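Local coordinates for protein probable starch synthase 4, chloroplastic/amyloplastic (Arabidopsis thaliana, PDB 6GNE) that is a probable starch synthase with the two-domain GT-B glycosyltransferase fold, modelled with adenosine-5'-diphosphate and glycan bound, at residues N262-D267 with T402-M407; F390-I395 with G419-S424. One frame throughout, in Å; residues are numbered along the deposited sequence.

Interaction 1: residues N262-D267 with T402-M407; sequences NGIDTD and TQMIAM. With ADP (adenosine-5'-diphosphate), chain F; AC1 (4,6-dideoxy-4-{[(1S,4R,5S,6S)-4,5,6-trihydroxy-3-(hydroxymethyl)cyclohex-2-en-1-yl]amino}-alpha-D-glucopyranose), chain C.
N262 OD1 accepts a hydrogen bond from AC1 O6B at 2.7 Å. CG of N262 is anti to its carbonyl carbon (chi1 -68°), a torsion that helps place OD1 at AC1 O6B. AC1 has further partners in D146, H175, Q321 and E397.

The backbone O of N262 faces the end of M404, with CE 3.3 Å from N262 O. The M404 side chain runs extended beyond CG, which carries its SD and CE along to this carbonyl. I264 packs on the nearer part of the same methionine. Its CG2 lies 3.9 Å from M404 CB, and the two side chains cross obliquely. The other branch of I264 reaches the next residue of the helix, with I264 CD1 4.1 Å from I405 CG1. The far end of I405 then turns to the nucleotide, and its CD1 is 3.9 Å from ADP O3'. T402 begins this helical segment, and its backbone N gives a weak hydrogen bond to ADP O1A at 3.5 Å.

The loop follows strand 257-259 of the first sheet, and helix 402-408 belongs with the second. The contact thus joins the two halves of the GT-B fold at the ligand cleft. No hydrogen bond joins the segments directly. The chemistry implies a division of labour: I264, M404 and I405 join loop to helix by buried apolar packing, N262 gives AC1 a firm polar bond, and T402 adds only a weak one to ADP.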
loop_
_atom_site.group_PDB
_atom_site.type_symbol
_atom_site.label_atom_id
_atom_site.label_comp_id
_atom_site.label_asym_id
_atom_site.label_seq_id
_atom_site.Cartn_x
_atom_site.Cartn_y
_atom_site.Cartn_z
ATOM N N ASN A 262 -8.688 -0.550 3.716
ATOM C CA ASN A 262 -8.251 -1.474 2.663
ATOM C C ASN A 262 -8.610 -2.936 3.054
ATOM O O ASN A 262 -8.573 -3.307 4.242
ATOM C CB ASN A 262 -6.737 -1.421 2.456
ATOM C CG ASN A 262 -6.237 -0.119 1.879
ATOM O OD1 ASN A 262 -5.065 0.224 2.083
ATOM N ND2 ASN A 262 -7.065 0.574 1.097
ATOM N N GLY A 263 -9.002 -3.735 2.070
ATOM C CA GLY A 263 -8.857 -5.178 2.169
ATOM C C GLY A 263 -7.503 -5.645 1.644
ATOM O O GLY A 263 -6.626 -4.846 1.312
ATOM N N ILE A 264 -7.339 -6.964 1.610
ATOM C CA ILE A 264 -6.231 -7.635 0.919
ATOM C C ILE A 264 -6.825 -8.656 -0.038
ATOM O O ILE A 264 -7.966 -9.146 0.149
ATOM C CB ILE A 264 -5.234 -8.336 1.883
ATOM C CG1 ILE A 264 -5.903 -9.432 2.710
ATOM C CG2 ILE A 264 -4.596 -7.323 2.829
ATOM C CD1 ILE A 264 -4.927 -10.269 3.503
ATOM N N ASP A 265 -6.034 -8.980 -1.049
ATOM C CA ASP A 265 -6.413 -9.965 -2.034
ATOM C C ASP A 265 -6.319 -11.341 -1.398
ATOM O O ASP A 265 -5.267 -11.938 -1.394
ATOM C CB ASP A 265 -5.508 -9.850 -3.255
ATOM C CG ASP A 265 -5.950 -10.737 -4.386
ATOM O OD1 ASP A 265 -6.560 -11.797 -4.143
ATOM O OD2 ASP A 265 -5.655 -10.387 -5.547
ATOM N N THR A 266 -7.431 -11.837 -0.872
ATOM C CA THR A 266 -7.444 -13.132 -0.212
ATOM C C THR A 266 -7.374 -14.371 -1.147
ATOM O O THR A 266 -7.411 -15.487 -0.658
ATOM C CB THR A 266 -8.634 -13.279 0.751
ATOM O OG1 THR A 266 -9.838 -12.978 0.062
ATOM C CG2 THR A 266 -8.485 -12.353 1.918
ATOM N N ASP A 267 -7.267 -14.176 -2.461
ATOM C CA ASP A 267 -6.928 -15.260 -3.398
ATOM C C ASP A 267 -5.414 -15.407 -3.531
ATOM O O ASP A 267 -4.907 -16.508 -3.414
ATOM C CB ASP A 267 -7.590 -15.050 -4.766
ATOM C CG ASP A 267 -9.100 -15.199 -4.711
ATOM O OD1 ASP A 267 -9.593 -16.057 -3.958
ATOM O OD2 ASP A 267 -9.815 -14.460 -5.428
ATOM N N THR A 402 0.190 -5.529 6.196
ATOM C CA THR A 402 0.955 -6.652 6.720
ATOM C C THR A 402 0.291 -7.318 7.939
ATOM O O THR A 402 0.379 -8.535 8.107
ATOM C CB THR A 402 2.352 -6.215 7.078
ATOM O OG1 THR A 402 2.284 -5.176 8.068
ATOM C CG2 THR A 402 3.126 -5.745 5.811
ATOM N N GLN A 403 -0.390 -6.524 8.761
ATOM C CA GLN A 403 -1.142 -7.088 9.883
ATOM C C GLN A 403 -2.330 -7.945 9.416
ATOM O O GLN A 403 -2.684 -8.926 10.059
ATOM C CB GLN A 403 -1.620 -5.992 10.859
ATOM C CG GLN A 403 -2.919 -5.227 10.523
ATOM C CD GLN A 403 -2.708 -4.075 9.567
ATOM O OE1 GLN A 403 -1.660 -3.963 8.899
ATOM N NE2 GLN A 403 -3.696 -3.188 9.502
ATOM N N MET A 404 -2.944 -7.565 8.298
ATOM C CA MET A 404 -4.033 -8.333 7.727
ATOM C C MET A 404 -3.498 -9.639 7.119
ATOM O O MET A 404 -4.074 -10.718 7.358
ATOM C CB MET A 404 -4.780 -7.527 6.679
ATOM C CG MET A 404 -5.375 -6.228 7.211
ATOM S SD MET A 404 -6.381 -5.344 6.021
ATOM C CE MET A 404 -6.552 -3.754 6.789
ATOM N N ILE A 405 -2.378 -9.549 6.401
ATOM C CA ILE A 405 -1.767 -10.735 5.812
ATOM C C ILE A 405 -1.315 -11.653 6.932
ATOM O O ILE A 405 -1.585 -12.861 6.873
ATOM C CB ILE A 405 -0.555 -10.401 4.893
ATOM C CG1 ILE A 405 -0.954 -9.463 3.727
ATOM C CG2 ILE A 405 0.085 -11.666 4.325
ATOM C CD1 ILE A 405 0.216 -8.849 3.005
ATOM N N ALA A 406 -0.636 -11.115 7.955
ATOM C CA ALA A 406 -0.212 -11.946 9.073
ATOM C C ALA A 406 -1.385 -12.741 9.670
ATOM O O ALA A 406 -1.301 -13.959 9.817
ATOM C CB ALA A 406 0.459 -11.109 10.141
ATOM N N MET A 407 -2.484 -12.066 9.990
ATOM C CA MET A 407 -3.637 -12.756 10.567
ATOM C C MET A 407 -4.258 -13.796 9.613
ATOM O O MET A 407 -4.713 -14.861 10.029
ATOM C CB MET A 407 -4.692 -11.744 10.987
ATOM C CG MET A 407 -4.293 -10.988 12.234
ATOM S SD MET A 407 -5.590 -9.974 12.917
ATOM C CE MET A 407 -5.577 -8.591 11.785
HETATM P PB ADP F . 3.607 0.358 3.148
HETATM O O1B ADP F . 2.624 0.671 2.059
HETATM O O2B ADP F . 4.877 -0.325 2.730
HETATM O O3B ADP F . 3.890 1.581 3.989
HETATM P PA ADP F . 1.674 -1.694 3.761
HETATM O O1A ADP F . 1.495 -2.571 4.967
HETATM O O2A ADP F . 0.439 -0.947 3.329
HETATM O O3A ADP F . 2.893 -0.706 4.121
HETATM O "O5'" ADP F . 2.189 -2.537 2.495
HETATM C "C5'" ADP F . 3.389 -3.311 2.531
HETATM C "C4'" ADP F . 3.451 -4.429 1.474
HETATM O "O4'" ADP F . 4.802 -4.590 1.017
HETATM C "C3'" ADP F . 3.080 -5.793 2.019
HETATM O "O3'" ADP F . 2.602 -6.592 0.949
HETATM C "C2'" ADP F . 4.394 -6.356 2.493
HETATM O "O2'" ADP F . 4.400 -7.771 2.549
HETATM C "C1'" ADP F . 5.318 -5.857 1.422
HETATM N N9 ADP F . 6.713 -5.663 1.876
HETATM C C8 ADP F . 7.197 -4.644 2.597
HETATM N N7 ADP F . 8.530 -4.782 2.776
HETATM C C5 ADP F . 8.918 -5.908 2.158
HETATM C C6 ADP F . 10.197 -6.659 1.960
HETATM N N6 ADP F . 11.353 -6.195 2.498
HETATM N N1 ADP F . 10.142 -7.811 1.233
HETATM C C2 ADP F . 8.968 -8.266 0.723
HETATM N N3 ADP F . 7.792 -7.636 0.879
HETATM C C4 ADP F . 7.709 -6.483 1.572
HETATM C C1 AC1 C . 4.409 5.257 -1.873
HETATM O O2 AC1 C . 2.733 7.003 -2.023
HETATM C C2 AC1 C . 2.951 5.644 -1.611
HETATM C C4A AC1 C . -1.094 1.956 3.319
HETATM C C3 AC1 C . 2.558 5.401 -0.145
HETATM O O3 AC1 C . 1.172 5.732 -0.020
HETATM C C4 AC1 C . 2.847 3.946 0.238
HETATM N N4A AC1 C . 2.437 3.573 1.604
HETATM C C5 AC1 C . 4.346 3.739 0.004
HETATM O O5 AC1 C . 4.644 3.936 -1.380
HETATM C C6 AC1 C . 4.821 2.333 0.326
HETATM C C1B AC1 C . 1.051 3.603 2.093
HETATM C C2B AC1 C . 0.917 3.465 3.631
HETATM O O2B AC1 C . 2.174 3.573 4.328
HETATM C C3B AC1 C . 0.192 2.206 4.093
HETATM O O3B AC1 C . -0.212 2.441 5.440
HETATM O O4 AC1 C . -1.659 0.714 3.744
HETATM C C5B AC1 C . -0.860 1.981 1.838
HETATM C C7B AC1 C . 0.146 2.678 1.302
HETATM C C6B AC1 C . -1.817 1.256 0.920
HETATM O O6B AC1 C . -3.131 1.820 1.010
#

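Interaction 2: residues F390-I395 with G419-S424; sequences FIIPSI and GGLNDS
L421 carries its side of the contact alone. It lays CD1 against I392 and S394, and CD2 against I392 CG2. CD1 does most of the touching. It lies 3.6 Å from the backbone O of I392 and 3.9 Å from S394 OG. The I392 side chain comes in at an angle, and its CG2 is 4.1 Å from both L421 CD1 and L421 CD2. CD1 is anti to CA of L421 (chi2 174°), which makes it the methyl that reaches furthest across. P393 is the centre of an inverse gamma turn, and I392 and S394, on either side of it in sequence, both start their side chains toward the segment of L421. S394 OG is not left to the methyl alone: it is hydrogen-bonded to E397, a residue that also binds AC1.

The looser part is N422 and D423. Both are partly exposed and reach nothing of 390-395, and D423 instead bonds to T232. Polar bonds order this short, weakly bonded helix. G420 O accepts from S424 OG at 2.9 Å and from D423 N at 3.0 Å, and the two donors come from opposite faces of its plane. G419, G420 and L421 form a GGL sequence, a motif of this family, whose glycine pair opens helix 419-424.

In the fold, strand 389-392 lies between strands 311-317 and 412-416 of the parallel sheet. Helix 419-424 follows the latter strand, and Q403 of helix 402-408 packs against both I392 and L421.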
loop_
_atom_site.group_PDB
_atom_site.type_symbol
_atom_site.label_atom_id
_atom_site.label_comp_id
_atom_site.label_asym_id
_atom_site.label_seq_id
_atom_site.Cartn_x
_atom_site.Cartn_y
_atom_site.Cartn_z
ATOM N N PHE A 390 3.719 -11.231 14.895
ATOM C CA PHE A 390 4.071 -10.269 13.856
ATOM C C PHE A 390 3.949 -8.847 14.392
ATOM O O PHE A 390 2.882 -8.466 14.889
ATOM C CB PHE A 390 3.161 -10.444 12.633
ATOM C CG PHE A 390 3.627 -9.664 11.445
ATOM C CD1 PHE A 390 3.249 -8.333 11.275
ATOM C CD2 PHE A 390 4.509 -10.232 10.529
ATOM C CE1 PHE A 390 3.712 -7.582 10.220
ATOM C CE2 PHE A 390 4.968 -9.491 9.433
ATOM C CZ PHE A 390 4.570 -8.162 9.284
ATOM N N ILE A 391 5.013 -8.051 14.261
ATOM C CA ILE A 391 5.021 -6.716 14.887
ATOM C C ILE A 391 4.849 -5.558 13.896
ATOM O O ILE A 391 5.480 -5.554 12.849
ATOM C CB ILE A 391 6.278 -6.483 15.757
ATOM C CG1 ILE A 391 7.584 -6.612 14.960
ATOM C CG2 ILE A 391 6.278 -7.428 16.945
ATOM C CD1 ILE A 391 8.681 -5.727 15.530
ATOM N N ILE A 392 4.015 -4.591 14.258
ATOM C CA ILE A 392 3.776 -3.377 13.460
ATOM C C ILE A 392 3.734 -2.203 14.462
ATOM O O ILE A 392 2.666 -1.681 14.829
ATOM C CB ILE A 392 2.438 -3.389 12.612
ATOM C CG1 ILE A 392 1.956 -4.804 12.294
ATOM C CG2 ILE A 392 2.580 -2.607 11.306
ATOM C CD1 ILE A 392 1.320 -5.545 13.455
ATOM N N PRO A 393 4.887 -1.777 14.923
ATOM C CA PRO A 393 4.902 -0.740 15.939
ATOM C C PRO A 393 5.014 0.665 15.335
ATOM O O PRO A 393 5.920 1.439 15.707
ATOM C CB PRO A 393 6.141 -1.115 16.736
ATOM C CG PRO A 393 7.065 -1.535 15.668
ATOM C CD PRO A 393 6.209 -2.362 14.750
ATOM N N SER A 394 4.098 0.993 14.420
ATOM C CA SER A 394 4.233 2.191 13.567
ATOM C C SER A 394 4.042 3.500 14.337
ATOM O O SER A 394 3.218 3.581 15.255
ATOM C CB SER A 394 3.251 2.118 12.391
ATOM O OG SER A 394 3.382 0.895 11.681
ATOM N N ILE A 395 4.818 4.516 13.960
ATOM C CA ILE A 395 4.608 5.873 14.482
ATOM C C ILE A 395 3.271 6.397 13.948
ATOM O O ILE A 395 2.489 6.973 14.683
ATOM C CB ILE A 395 5.784 6.818 14.114
ATOM C CG1 ILE A 395 7.127 6.267 14.664
ATOM C CG2 ILE A 395 5.549 8.237 14.628
ATOM C CD1 ILE A 395 7.124 5.912 16.138
ATOM N N GLY A 419 -3.886 5.014 13.327
ATOM C CA GLY A 419 -4.412 4.891 11.949
ATOM C C GLY A 419 -5.136 3.592 11.687
ATOM O O GLY A 419 -5.949 3.174 12.468
ATOM N N GLY A 420 -4.805 2.925 10.607
ATOM C CA GLY A 420 -5.489 1.702 10.234
ATOM C C GLY A 420 -5.350 0.558 11.199
ATOM O O GLY A 420 -6.218 -0.333 11.237
ATOM N N LEU A 421 -4.272 0.567 11.978
ATOM C CA LEU A 421 -4.000 -0.505 12.925
ATOM C C LEU A 421 -5.058 -0.456 14.004
ATOM O O LEU A 421 -5.516 -1.475 14.487
ATOM C CB LEU A 421 -2.574 -0.368 13.514
ATOM C CG LEU A 421 -1.447 -0.408 12.483
ATOM C CD1 LEU A 421 -0.104 -0.120 13.102
ATOM C CD2 LEU A 421 -1.400 -1.757 11.772
ATOM N N ASN A 422 -5.487 0.742 14.330
ATOM C CA ASN A 422 -6.574 0.949 15.281
ATOM C C ASN A 422 -7.945 0.414 14.816
ATOM O O ASN A 422 -8.812 0.154 15.620
ATOM C CB ASN A 422 -6.649 2.453 15.534
ATOM C CG ASN A 422 -7.413 2.790 16.752
ATOM O OD1 ASN A 422 -7.092 2.341 17.860
ATOM N ND2 ASN A 422 -8.444 3.608 16.559
ATOM N N ASP A 423 -8.116 0.279 13.515
ATOM C CA ASP A 423 -9.311 -0.258 12.869
ATOM C C ASP A 423 -9.238 -1.734 12.528
ATOM O O ASP A 423 -10.277 -2.293 12.165
ATOM C CB ASP A 423 -9.578 0.493 11.549
ATOM C CG ASP A 423 -9.888 1.970 11.757
ATOM O OD1 ASP A 423 -10.577 2.304 12.708
ATOM O OD2 ASP A 423 -9.469 2.806 10.961
ATOM N N SER A 424 -8.063 -2.369 12.637
ATOM C CA SER A 424 -7.919 -3.800 12.331
ATOM C C SER A 424 -7.307 -4.704 13.437
ATOM O O SER A 424 -7.383 -5.932 13.341
ATOM C CB SER A 424 -7.058 -3.913 11.082
ATOM O OG SER A 424 -5.846 -3.198 11.257
#

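How the interactions relate
Both contacts are buried and lie about 13 Å apart, centre to centre. Interaction 1 spans the cleft between the domains of the two sheets, joining a loop to helix 402-408 beside the ligands. Interaction 2 stays within the C-terminal sheet domain and joins strand 389-392 to helix 419-424. Helix 402-408 follows that strand in the chain and bridges the two contacts. Q403 NE2 is 2.8 Å from S424 OG, a probable hydrogen bond, and T402 packs on F390. Apolar packing joins the segments in both. They differ in their polar groups: interaction 1 bonds AC1 directly and ADP weakly, whereas interaction 2 comes close to AC1 through E397, the partner of S394.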